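ABC transporter, solute-binding protein (Staphylococcus aureus, PDB 6LKK) binds glucose 6-phosphate in the cleft of a solute-binding-protein fold and takes part in signal transmission through a two-component system. Local coordinates at residues G140-R145 / G210-V215; M150-S155 / K278-D283; N133-T138 / K288-I293. One frame throughout, in Å; residues are numbered along the deposited sequence.

In the fold
Along the chain, the first halves of all three contacts come in quick succession. Loop 133-138 leads out of strand 129-132; segment 140-145 lies in the first turns of helix 138-151; segment 150-155 takes in the end of that helix, the turn beyond it and the start of helix 154-161. Interaction 1 closes first, at 210-215, where strand 213-221 begins; interaction 2 closes at 278-283, in the long connection after strand 253-254; interaction 3 closes at 288-293, in the C-terminal helix. Interactions 1 and 2 cross, and both lie within the span of interaction 3. Together they tie helix 138-151 and the loop before it to the central sheet, the late connection and the chain's end.

Interaction 1 (G140-R145 / G210-V215); sequences GYQHMR and GTMLNV. With G6P (6-O-phosphono-alpha-D-glucopyranose), chain B.
Gln142 has CG anti to its carbonyl carbon (chi1 -71°), and a further bend at chi2 brings its amide across to Asn214, whose CG likewise lies beside its own backbone N. This joins the first turns of helix 138-151 to the start of strand 213-221 at the buried sugar site of a periplasmic-binding-protein fold. Gln142 NE2 donates to Asn214 OD1 over 2.8 Å, and the N-H points fairly straight at the oxygen (161°). The acceptor lies in the Gln142 amide plane, but the donor stands 42° above the Asn214 carbonyl plane, the two amides being strongly twisted against each other. The bond fixes which end of the Asn214 amide faces the helix and leaves ND2 for the ligand. Through it Gln142 probably acts as a second-shell residue for Asn214.

Met212 crosses the Gln142 side chain at about a right angle, its CG 3.4 Å from Gln142 NE2. Its chain then folds back, so that CE comes 4.2 Å from Arg145 CB on the next turn of the helix. Asn214 ND2 donates to O2 of glucose 6-phosphate at 3.0 Å and also lies 2.7 Å from the sugar's O1.

Interaction 2 (M150-S155 / K278-D283); sequences MHHRVS and KSKLPD
The imidazole of His152 meets Lys280 at its edge: His152 NE2 donates to the backbone oxygen Lys280 O at 3.1 Å. This oxygen sits near the ring plane, though 21° out of it, and the N-H is bent a little away from it, with an angle of 149°. The neighbouring His151 ring has Met150 CB 3.9 Å above one face, displaced toward the rim, and its ND1 is hydrogen-bonded to Asp156 in the following helix.

Lys280 answers with its side chain. The chain is extended up to a bend at chi3 (88°), which turns CE and NZ toward the last turn of helix 138-151. There Lys280 NZ donates to Met150 O over 3.3 Å, a long bond that comes in tilted from the carbonyl plane. In both bonds a side-chain N-H meets a backbone carbonyl of the other segment, so the two run in opposite directions across the contact. An ammonium group beside a carbonyl at the C-terminal end of a helix probably also gains from the helix dipole.

The backbone presents both partners. His152 is the first residue to leave the helical conformation, with positive phi, and its ring comes round to Lys280 O. On the other side, 278-280 is a short 3-10 turn, in which Leu281 N bonds back to Lys278 O at 2.8 Å. Both His152 and Lys280 also touch a crystal neighbour.

Far from the sugar site, the connection leading to the C-terminal helix is pinned here against the end of helix 138-151. The arrangement is that of a helix C-terminus at the surface, where a positive-phi residue follows the helix and a lysine donates to a carbonyl of its last turn.

Interaction 3 (N133-T138 / K288-I293); sequences NPNTTT and KFLEMI. With G6P (6-O-phosphono-alpha-D-glucopyranose), chain B.
Asn135 and Leu290 mark the closest approach of the two backbones, 7.0 Å between their CA atoms, where the irregular loop 133-138 faces one side of helix 286-293. The loop is folded around Asn133 as an Asx turn: Asn133 OD1 accepts from Asn135 N at 2.8 Å and from the Asn135 side-chain ND2 at 3.0 Å. The first donor stands above the carbonyl plane, while the second lies in it, on a lone pair. The backbone oxygen of Asn133 is gripped as well, by Thr136 N and Thr137 OG1 from opposite faces of its plane.

Leu290 carries the other side of the contact. Its CD2 reaches Pro134 O at 3.5 Å and Asn135 OD1 at 3.6 Å, and it touches the proline ring at Pro134 CB. The Asn135 amide comes to Leu290 with its oxygen because its nitrogen is turned back to Asn133.

At its far end the loop becomes the start of helix 138-151. Thr137, with OG1 between its backbone N and carbonyl carbon (chi1 67°), is the N-cap: OG1 donates to Asn133 O and accepts from Gly140 N. The next amide, Thr138 N, donates to phosphate oxygen O1P of glucose 6-phosphate over 2.8 Å, so the anion sits at a helix N-terminus, where the dipole probably favours it.

The contact joins the loop between strand 129-132 and helix 138-151 to the C-terminal helix 286-293. Strand 165-167 packs on Pro134 through Gln166, and helix 138-151 packs Met144 against Pro134 and Tyr141 against Leu290.

Interaction 1 (G140-R145 / G210-V215)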
loop_
_atom_site.group_PDB
_atom_site.type_symbol
_atom_site.label_atom_id
_atom_site.label_comp_id
_atom_site.label_asym_id
_atom_site.label_seq_id
_atom_site.Cartn_x
_atom_site.Cartn_y
_atom_site.Cartn_z
ATOM N N GLY A 140 -0.928 -6.818 -4.712
ATOM C CA GLY A 140 -1.441 -7.706 -5.742
ATOM C C GLY A 140 -2.936 -7.550 -5.945
ATOM O O GLY A 140 -3.417 -7.477 -7.078
ATOM N N TYR A 141 -3.689 -7.484 -4.845
ATOM C CA TYR A 141 -5.133 -7.301 -4.936
ATOM C C TYR A 141 -5.480 -6.011 -5.670
ATOM O O TYR A 141 -6.316 -6.006 -6.580
ATOM C CB TYR A 141 -5.739 -7.304 -3.532
ATOM C CG TYR A 141 -7.225 -7.043 -3.503
ATOM C CD1 TYR A 141 -8.133 -8.070 -3.714
ATOM C CD2 TYR A 141 -7.719 -5.771 -3.252
ATOM C CE1 TYR A 141 -9.495 -7.834 -3.684
ATOM C CE2 TYR A 141 -9.078 -5.526 -3.219
ATOM C CZ TYR A 141 -9.960 -6.559 -3.438
ATOM O OH TYR A 141 -11.314 -6.315 -3.406
ATOM N N GLN A 142 -4.843 -4.901 -5.290
ATOM C CA GLN A 142 -5.179 -3.615 -5.893
ATOM C C GLN A 142 -4.846 -3.596 -7.380
ATOM O O GLN A 142 -5.593 -3.022 -8.182
ATOM C CB GLN A 142 -4.452 -2.490 -5.157
ATOM C CG GLN A 142 -4.991 -2.223 -3.755
ATOM C CD GLN A 142 -6.401 -1.660 -3.762
ATOM O OE1 GLN A 142 -7.378 -2.406 -3.742
ATOM N NE2 GLN A 142 -6.514 -0.336 -3.787
ATOM N N HIS A 143 -3.735 -4.222 -7.771
ATOM C CA HIS A 143 -3.393 -4.302 -9.187
ATOM C C HIS A 143 -4.418 -5.121 -9.961
ATOM O O HIS A 143 -4.781 -4.766 -11.088
ATOM C CB HIS A 143 -2.000 -4.898 -9.361
ATOM C CG HIS A 143 -0.896 -3.894 -9.265
ATOM N ND1 HIS A 143 -0.606 -3.010 -10.282
ATOM C CD2 HIS A 143 -0.004 -3.639 -8.279
ATOM C CE1 HIS A 143 0.418 -2.254 -9.928
ATOM N NE2 HIS A 143 0.802 -2.617 -8.718
ATOM N N MET A 144 -4.884 -6.233 -9.386
ATOM C CA MET A 144 -5.887 -7.035 -10.079
ATOM C C MET A 144 -7.183 -6.252 -10.240
ATOM O O MET A 144 -7.853 -6.353 -11.275
ATOM C CB MET A 144 -6.139 -8.346 -9.333
ATOM C CG MET A 144 -4.973 -9.340 -9.333
ATOM S SD MET A 144 -4.179 -9.621 -10.932
ATOM C CE MET A 144 -2.835 -8.437 -10.862
ATOM N N ARG A 145 -7.553 -5.460 -9.229
ATOM C CA ARG A 145 -8.697 -4.566 -9.374
ATOM C C ARG A 145 -8.454 -3.535 -10.471
ATOM O O ARG A 145 -9.365 -3.212 -11.243
ATOM C CB ARG A 145 -9.001 -3.866 -8.048
ATOM C CG ARG A 145 -9.607 -4.766 -6.981
ATOM C CD ARG A 145 -10.687 -4.040 -6.191
ATOM N NE ARG A 145 -11.888 -3.820 -6.993
ATOM C CZ ARG A 145 -12.990 -3.222 -6.550
ATOM N NH1 ARG A 145 -13.059 -2.776 -5.304
ATOM N NH2 ARG A 145 -14.029 -3.069 -7.359
ATOM N N GLY A 210 -5.010 3.569 -16.256
ATOM C CA GLY A 210 -5.641 3.799 -14.976
ATOM C C GLY A 210 -4.796 3.257 -13.848
ATOM O O GLY A 210 -4.542 2.051 -13.766
ATOM N N THR A 211 -4.363 4.155 -12.973
ATOM C CA THR A 211 -3.511 3.824 -11.841
ATOM C C THR A 211 -4.353 3.760 -10.574
ATOM O O THR A 211 -5.076 4.709 -10.256
ATOM C CB THR A 211 -2.402 4.869 -11.700
ATOM O OG1 THR A 211 -1.599 4.872 -12.888
ATOM C CG2 THR A 211 -1.525 4.589 -10.492
ATOM N N MET A 212 -4.264 2.642 -9.859
ATOM C CA MET A 212 -4.976 2.501 -8.596
ATOM C C MET A 212 -4.296 3.337 -7.516
ATOM O O MET A 212 -3.075 3.270 -7.344
ATOM C CB MET A 212 -5.017 1.031 -8.179
ATOM C CG MET A 212 -5.765 0.753 -6.884
ATOM S SD MET A 212 -7.494 1.251 -6.946
ATOM C CE MET A 212 -8.068 0.210 -8.279
ATOM N N LEU A 213 -5.087 4.124 -6.783
ATOM C CA LEU A 213 -4.584 4.907 -5.657
ATOM C C LEU A 213 -5.050 4.249 -4.365
ATOM O O LEU A 213 -6.246 4.242 -4.058
ATOM C CB LEU A 213 -5.060 6.356 -5.726
ATOM C CG LEU A 213 -4.508 7.278 -4.634
ATOM C CD1 LEU A 213 -3.005 7.458 -4.779
ATOM C CD2 LEU A 213 -5.209 8.624 -4.655
ATOM N N ASN A 214 -4.104 3.701 -3.610
ATOM C CA ASN A 214 -4.419 3.127 -2.311
ATOM C C ASN A 214 -4.555 4.236 -1.279
ATOM O O ASN A 214 -3.685 5.104 -1.167
ATOM C CB ASN A 214 -3.330 2.153 -1.864
ATOM C CG ASN A 214 -3.146 0.996 -2.814
ATOM O OD1 ASN A 214 -3.977 0.753 -3.688
ATOM N ND2 ASN A 214 -2.051 0.263 -2.642
ATOM N N VAL A 215 -5.638 4.200 -0.514
ATOM C CA VAL A 215 -5.780 5.033 0.671
ATOM C C VAL A 215 -5.392 4.150 1.851
ATOM O O VAL A 215 -6.189 3.334 2.324
ATOM C CB VAL A 215 -7.195 5.599 0.812
ATOM C CG1 VAL A 215 -7.264 6.560 1.992
ATOM C CG2 VAL A 215 -7.618 6.305 -0.473
HETATM C C1 G6P B . 0.170 -1.603 -0.460
HETATM C C2 G6P B . -0.150 -0.437 0.508
HETATM C C3 G6P B . 0.858 -0.226 1.577
HETATM C C4 G6P B . 1.407 -1.498 2.047
HETATM C C5 G6P B . 2.225 -2.133 0.927
HETATM C C6 G6P B . 2.678 -3.502 1.319
HETATM O O1 G6P B . 0.090 -1.162 -1.782
HETATM O O2 G6P B . -0.294 0.788 -0.229
HETATM O O3 G6P B . 0.197 0.468 2.722
HETATM O O4 G6P B . 2.280 -1.282 3.183
HETATM O O5 G6P B . 1.468 -2.268 -0.333
HETATM O O6 G6P B . 1.544 -4.286 1.618
HETATM P P G6P B . 1.372 -5.811 0.908
HETATM O O1P G6P B . 0.139 -6.464 1.506
HETATM O O2P G6P B . 2.616 -6.672 1.203
HETATM O O3P G6P B . 1.197 -5.657 -0.558
#

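Interaction 2 (M150-S155 / K278-D283)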
loop_
_atom_site.group_PDB
_atom_site.type_symbol
_atom_site.label_atom_id
_atom_site.label_comp_id
_atom_site.label_asym_id
_atom_site.label_seq_id
_atom_site.Cartn_x
_atom_site.Cartn_y
_atom_site.Cartn_z
ATOM N N MET A 150 -10.321 -1.788 -16.088
ATOM C CA MET A 150 -10.140 -1.246 -17.433
ATOM C C MET A 150 -11.409 -1.402 -18.259
ATOM O O MET A 150 -11.934 -0.428 -18.814
ATOM C CB MET A 150 -8.970 -1.943 -18.130
ATOM C CG MET A 150 -7.610 -1.673 -17.504
ATOM S SD MET A 150 -6.246 -2.294 -18.510
ATOM C CE MET A 150 -6.619 -4.045 -18.553
ATOM N N HIS A 151 -11.916 -2.629 -18.349
ATOM C CA HIS A 151 -13.119 -2.927 -19.112
ATOM C C HIS A 151 -14.097 -3.777 -18.314
ATOM O O HIS A 151 -15.100 -4.237 -18.874
ATOM C CB HIS A 151 -12.750 -3.633 -20.421
ATOM C CG HIS A 151 -11.733 -2.895 -21.234
ATOM N ND1 HIS A 151 -10.467 -3.388 -21.467
ATOM C CD2 HIS A 151 -11.788 -1.693 -21.855
ATOM C CE1 HIS A 151 -9.790 -2.525 -22.206
ATOM N NE2 HIS A 151 -10.569 -1.488 -22.454
ATOM N N HIS A 152 -13.837 -3.985 -17.023
ATOM C CA HIS A 152 -14.680 -4.826 -16.176
ATOM C C HIS A 152 -14.814 -6.223 -16.775
ATOM O O HIS A 152 -15.907 -6.783 -16.881
ATOM C CB HIS A 152 -16.041 -4.170 -15.950
ATOM C CG HIS A 152 -15.944 -2.828 -15.294
ATOM N ND1 HIS A 152 -15.886 -1.651 -16.009
ATOM C CD2 HIS A 152 -15.853 -2.479 -13.988
ATOM C CE1 HIS A 152 -15.786 -0.634 -15.172
ATOM N NE2 HIS A 152 -15.763 -1.110 -13.940
ATOM N N ARG A 153 -13.672 -6.790 -17.159
ATOM C CA ARG A 153 -13.608 -8.111 -17.768
ATOM C C ARG A 153 -12.619 -8.968 -16.995
ATOM O O ARG A 153 -11.434 -8.628 -16.905
ATOM C CB ARG A 153 -13.205 -8.012 -19.241
ATOM C CG ARG A 153 -14.195 -7.214 -20.058
ATOM C CD ARG A 153 -13.926 -7.276 -21.546
ATOM N NE ARG A 153 -15.061 -6.730 -22.286
ATOM C CZ ARG A 153 -15.200 -6.774 -23.606
ATOM N NH1 ARG A 153 -14.273 -7.346 -24.363
ATOM N NH2 ARG A 153 -16.278 -6.247 -24.167
ATOM N N VAL A 154 -13.108 -10.076 -16.434
ATOM C CA VAL A 154 -12.224 -11.025 -15.769
ATOM C C VAL A 154 -11.202 -11.583 -16.748
ATOM O O VAL A 154 -10.086 -11.945 -16.354
ATOM C CB VAL A 154 -13.052 -12.151 -15.116
ATOM C CG1 VAL A 154 -12.147 -13.234 -14.548
ATOM C CG2 VAL A 154 -13.941 -11.582 -14.023
ATOM N N SER A 155 -11.556 -11.670 -18.032
ATOM C CA SER A 155 -10.613 -12.194 -19.015
ATOM C C SER A 155 -9.340 -11.359 -19.067
ATOM O O SER A 155 -8.257 -11.898 -19.320
ATOM C CB SER A 155 -11.273 -12.263 -20.394
ATOM O OG SER A 155 -11.794 -11.003 -20.778
ATOM N N LYS A 278 -13.289 6.800 -9.036
ATOM C CA LYS A 278 -14.095 5.949 -8.168
ATOM C C LYS A 278 -15.272 5.346 -8.920
ATOM O O LYS A 278 -15.708 4.232 -8.605
ATOM C CB LYS A 278 -14.587 6.749 -6.961
ATOM C CG LYS A 278 -15.393 5.938 -5.961
ATOM C CD LYS A 278 -14.599 4.744 -5.444
ATOM C CE LYS A 278 -15.351 4.003 -4.356
ATOM N NZ LYS A 278 -14.656 2.743 -3.954
ATOM N N SER A 279 -15.787 6.054 -9.927
ATOM C CA SER A 279 -16.939 5.574 -10.680
ATOM C C SER A 279 -16.649 4.284 -11.440
ATOM O O SER A 279 -17.588 3.559 -11.784
ATOM C CB SER A 279 -17.412 6.667 -11.643
ATOM O OG SER A 279 -16.325 7.445 -12.118
ATOM N N LYS A 280 -15.381 3.979 -11.711
ATOM C CA LYS A 280 -15.006 2.703 -12.309
ATOM C C LYS A 280 -14.729 1.623 -11.270
ATOM O O LYS A 280 -14.445 0.481 -11.647
ATOM C CB LYS A 280 -13.769 2.869 -13.203
ATOM C CG LYS A 280 -14.012 3.650 -14.491
ATOM C CD LYS A 280 -12.780 3.633 -15.394
ATOM C CE LYS A 280 -12.778 2.415 -16.303
ATOM N NZ LYS A 280 -11.519 2.302 -17.098
ATOM N N LEU A 281 -14.805 1.953 -9.980
ATOM C CA LEU A 281 -14.490 1.029 -8.891
ATOM C C LEU A 281 -15.685 0.976 -7.950
ATOM O O LEU A 281 -15.693 1.635 -6.900
ATOM C CB LEU A 281 -13.225 1.464 -8.151
ATOM C CG LEU A 281 -11.952 1.473 -8.995
ATOM C CD1 LEU A 281 -10.886 2.304 -8.304
ATOM C CD2 LEU A 281 -11.479 0.049 -9.230
ATOM N N PRO A 282 -16.711 0.207 -8.288
ATOM C CA PRO A 282 -17.909 0.144 -7.448
ATOM C C PRO A 282 -17.679 -0.750 -6.234
ATOM O O PRO A 282 -16.597 -1.299 -6.026
ATOM C CB PRO A 282 -18.957 -0.444 -8.390
ATOM C CG PRO A 282 -18.161 -1.374 -9.253
ATOM C CD PRO A 282 -16.817 -0.691 -9.453
ATOM N N ASP A 283 -18.727 -0.879 -5.423
ATOM C CA ASP A 283 -18.681 -1.748 -4.254
ATOM C C ASP A 283 -18.695 -3.209 -4.687
ATOM O O ASP A 283 -19.608 -3.650 -5.394
ATOM C CB ASP A 283 -19.863 -1.459 -3.327
ATOM C CG ASP A 283 -19.521 -0.476 -2.215
ATOM O OD1 ASP A 283 -18.324 -0.160 -2.022
ATOM O OD2 ASP A 283 -20.461 -0.019 -1.526
#

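Interaction 3 (N133-T138 / K288-I293)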
loop_
_atom_site.group_PDB
_atom_site.type_symbol
_atom_site.label_atom_id
_atom_site.label_comp_id
_atom_site.label_asym_id
_atom_site.label_seq_id
_atom_site.Cartn_x
_atom_site.Cartn_y
_atom_site.Cartn_z
ATOM N N ASN A 133 0.898 -12.116 -4.693
ATOM C CA ASN A 133 -0.325 -12.876 -4.457
ATOM C C ASN A 133 -1.503 -11.963 -4.134
ATOM O O ASN A 133 -1.508 -11.319 -3.077
ATOM C CB ASN A 133 -0.103 -13.856 -3.306
ATOM C CG ASN A 133 -1.245 -14.840 -3.146
ATOM O OD1 ASN A 133 -2.328 -14.648 -3.695
ATOM N ND2 ASN A 133 -1.006 -15.901 -2.383
ATOM N N PRO A 134 -2.527 -11.891 -4.992
ATOM C CA PRO A 134 -3.673 -11.020 -4.681
ATOM C C PRO A 134 -4.511 -11.511 -3.515
ATOM O O PRO A 134 -5.313 -10.735 -2.982
ATOM C CB PRO A 134 -4.481 -11.015 -5.985
ATOM C CG PRO A 134 -4.115 -12.282 -6.667
ATOM C CD PRO A 134 -2.690 -12.577 -6.287
ATOM N N ASN A 135 -4.353 -12.767 -3.101
ATOM C CA ASN A 135 -5.128 -13.293 -1.986
ATOM C C ASN A 135 -4.561 -12.889 -0.635
ATOM O O ASN A 135 -5.293 -12.929 0.362
ATOM C CB ASN A 135 -5.196 -14.820 -2.071
ATOM C CG ASN A 135 -5.842 -15.305 -3.353
ATOM O OD1 ASN A 135 -7.059 -15.228 -3.516
ATOM N ND2 ASN A 135 -5.029 -15.814 -4.271
ATOM N N THR A 136 -3.287 -12.500 -0.574
ATOM C CA THR A 136 -2.631 -12.207 0.691
ATOM C C THR A 136 -2.082 -10.793 0.801
ATOM O O THR A 136 -1.746 -10.374 1.916
ATOM C CB THR A 136 -1.476 -13.189 0.938
ATOM O OG1 THR A 136 -0.558 -13.141 -0.160
ATOM C CG2 THR A 136 -2.003 -14.606 1.108
ATOM N N THR A 137 -1.975 -10.048 -0.297
ATOM C CA THR A 137 -1.311 -8.753 -0.293
ATOM C C THR A 137 -2.265 -7.654 -0.739
ATOM O O THR A 137 -3.170 -7.881 -1.549
ATOM C CB THR A 137 -0.078 -8.747 -1.215
ATOM O OG1 THR A 137 -0.491 -8.891 -2.580
ATOM C CG2 THR A 137 0.885 -9.868 -0.852
ATOM N N THR A 138 -2.049 -6.450 -0.201
ATOM C CA THR A 138 -2.751 -5.281 -0.717
ATOM C C THR A 138 -2.341 -4.998 -2.155
ATOM O O THR A 138 -3.189 -4.716 -3.010
ATOM C CB THR A 138 -2.461 -4.058 0.158
ATOM O OG1 THR A 138 -3.108 -4.197 1.425
ATOM C CG2 THR A 138 -2.951 -2.765 -0.510
ATOM N N LYS A 288 -15.445 -11.364 -2.494
ATOM C CA LYS A 288 -16.216 -11.613 -3.708
ATOM C C LYS A 288 -15.389 -11.325 -4.955
ATOM O O LYS A 288 -15.471 -12.064 -5.943
ATOM C CB LYS A 288 -17.499 -10.780 -3.698
ATOM C CG LYS A 288 -18.520 -11.242 -2.660
ATOM C CD LYS A 288 -19.867 -10.544 -2.835
ATOM C CE LYS A 288 -20.961 -11.189 -1.989
ATOM N NZ LYS A 288 -21.305 -10.377 -0.780
ATOM N N PHE A 289 -14.574 -10.268 -4.930
ATOM C CA PHE A 289 -13.720 -9.988 -6.080
ATOM C C PHE A 289 -12.726 -11.117 -6.310
ATOM O O PHE A 289 -12.507 -11.538 -7.453
ATOM C CB PHE A 289 -12.975 -8.667 -5.896
ATOM C CG PHE A 289 -12.065 -8.336 -7.042
ATOM C CD1 PHE A 289 -12.573 -7.790 -8.209
ATOM C CD2 PHE A 289 -10.707 -8.596 -6.965
ATOM C CE1 PHE A 289 -11.742 -7.497 -9.271
ATOM C CE2 PHE A 289 -9.871 -8.304 -8.025
ATOM C CZ PHE A 289 -10.390 -7.755 -9.180
ATOM N N LEU A 290 -12.112 -11.620 -5.240
ATOM C CA LEU A 290 -11.168 -12.721 -5.394
ATOM C C LEU A 290 -11.862 -13.963 -5.938
ATOM O O LEU A 290 -11.285 -14.705 -6.741
ATOM C CB LEU A 290 -10.489 -13.016 -4.057
ATOM C CG LEU A 290 -9.503 -11.940 -3.600
ATOM C CD1 LEU A 290 -9.144 -12.127 -2.136
ATOM C CD2 LEU A 290 -8.247 -11.958 -4.465
ATOM N N GLU A 291 -13.105 -14.202 -5.518
ATOM C CA GLU A 291 -13.877 -15.299 -6.093
ATOM C C GLU A 291 -14.148 -15.058 -7.571
ATOM O O GLU A 291 -14.139 -15.996 -8.377
ATOM C CB GLU A 291 -15.189 -15.468 -5.326
ATOM C CG GLU A 291 -16.126 -16.512 -5.915
ATOM C CD GLU A 291 -17.309 -16.807 -5.013
ATOM O OE1 GLU A 291 -17.935 -17.876 -5.183
ATOM O OE2 GLU A 291 -17.609 -15.974 -4.132
ATOM N N MET A 292 -14.387 -13.800 -7.943
ATOM C CA MET A 292 -14.714 -13.476 -9.326
ATOM C C MET A 292 -13.552 -13.785 -10.262
ATOM O O MET A 292 -13.761 -14.245 -11.392
ATOM C CB MET A 292 -15.103 -12.002 -9.419
ATOM C CG MET A 292 -15.548 -11.545 -10.798
ATOM S SD MET A 292 -16.047 -9.809 -10.816
ATOM C CE MET A 292 -17.295 -9.788 -9.529
ATOM N N ILE A 293 -12.317 -13.548 -9.810
ATOM C CA ILE A 293 -11.141 -13.703 -10.661
ATOM C C ILE A 293 -10.445 -15.041 -10.462
ATOM O O ILE A 293 -9.411 -15.290 -11.097
ATOM C CB ILE A 293 -10.140 -12.550 -10.433
ATOM C CG1 ILE A 293 -9.515 -12.630 -9.034
ATOM C CG2 ILE A 293 -10.837 -11.211 -10.626
ATOM C CD1 ILE A 293 -8.376 -11.652 -8.807
HETATM C C1 G6P B . 0.170 -1.603 -0.460
HETATM C C2 G6P B . -0.150 -0.437 0.508
HETATM C C3 G6P B . 0.858 -0.226 1.577
HETATM C C4 G6P B . 1.407 -1.498 2.047
HETATM C C5 G6P B . 2.225 -2.133 0.927
HETATM C C6 G6P B . 2.678 -3.502 1.319
HETATM O O1 G6P B . 0.090 -1.162 -1.782
HETATM O O2 G6P B . -0.294 0.788 -0.229
HETATM O O3 G6P B . 0.197 0.468 2.722
HETATM O O4 G6P B . 2.280 -1.282 3.183
HETATM O O5 G6P B . 1.468 -2.268 -0.333
HETATM O O6 G6P B . 1.544 -4.286 1.618
HETATM P P G6P B . 1.372 -5.811 0.908
HETATM O O1P G6P B . 0.139 -6.464 1.506
HETATM O O2P G6P B . 2.616 -6.672 1.203
HETATM O O3P G6P B . 1.197 -5.657 -0.558
#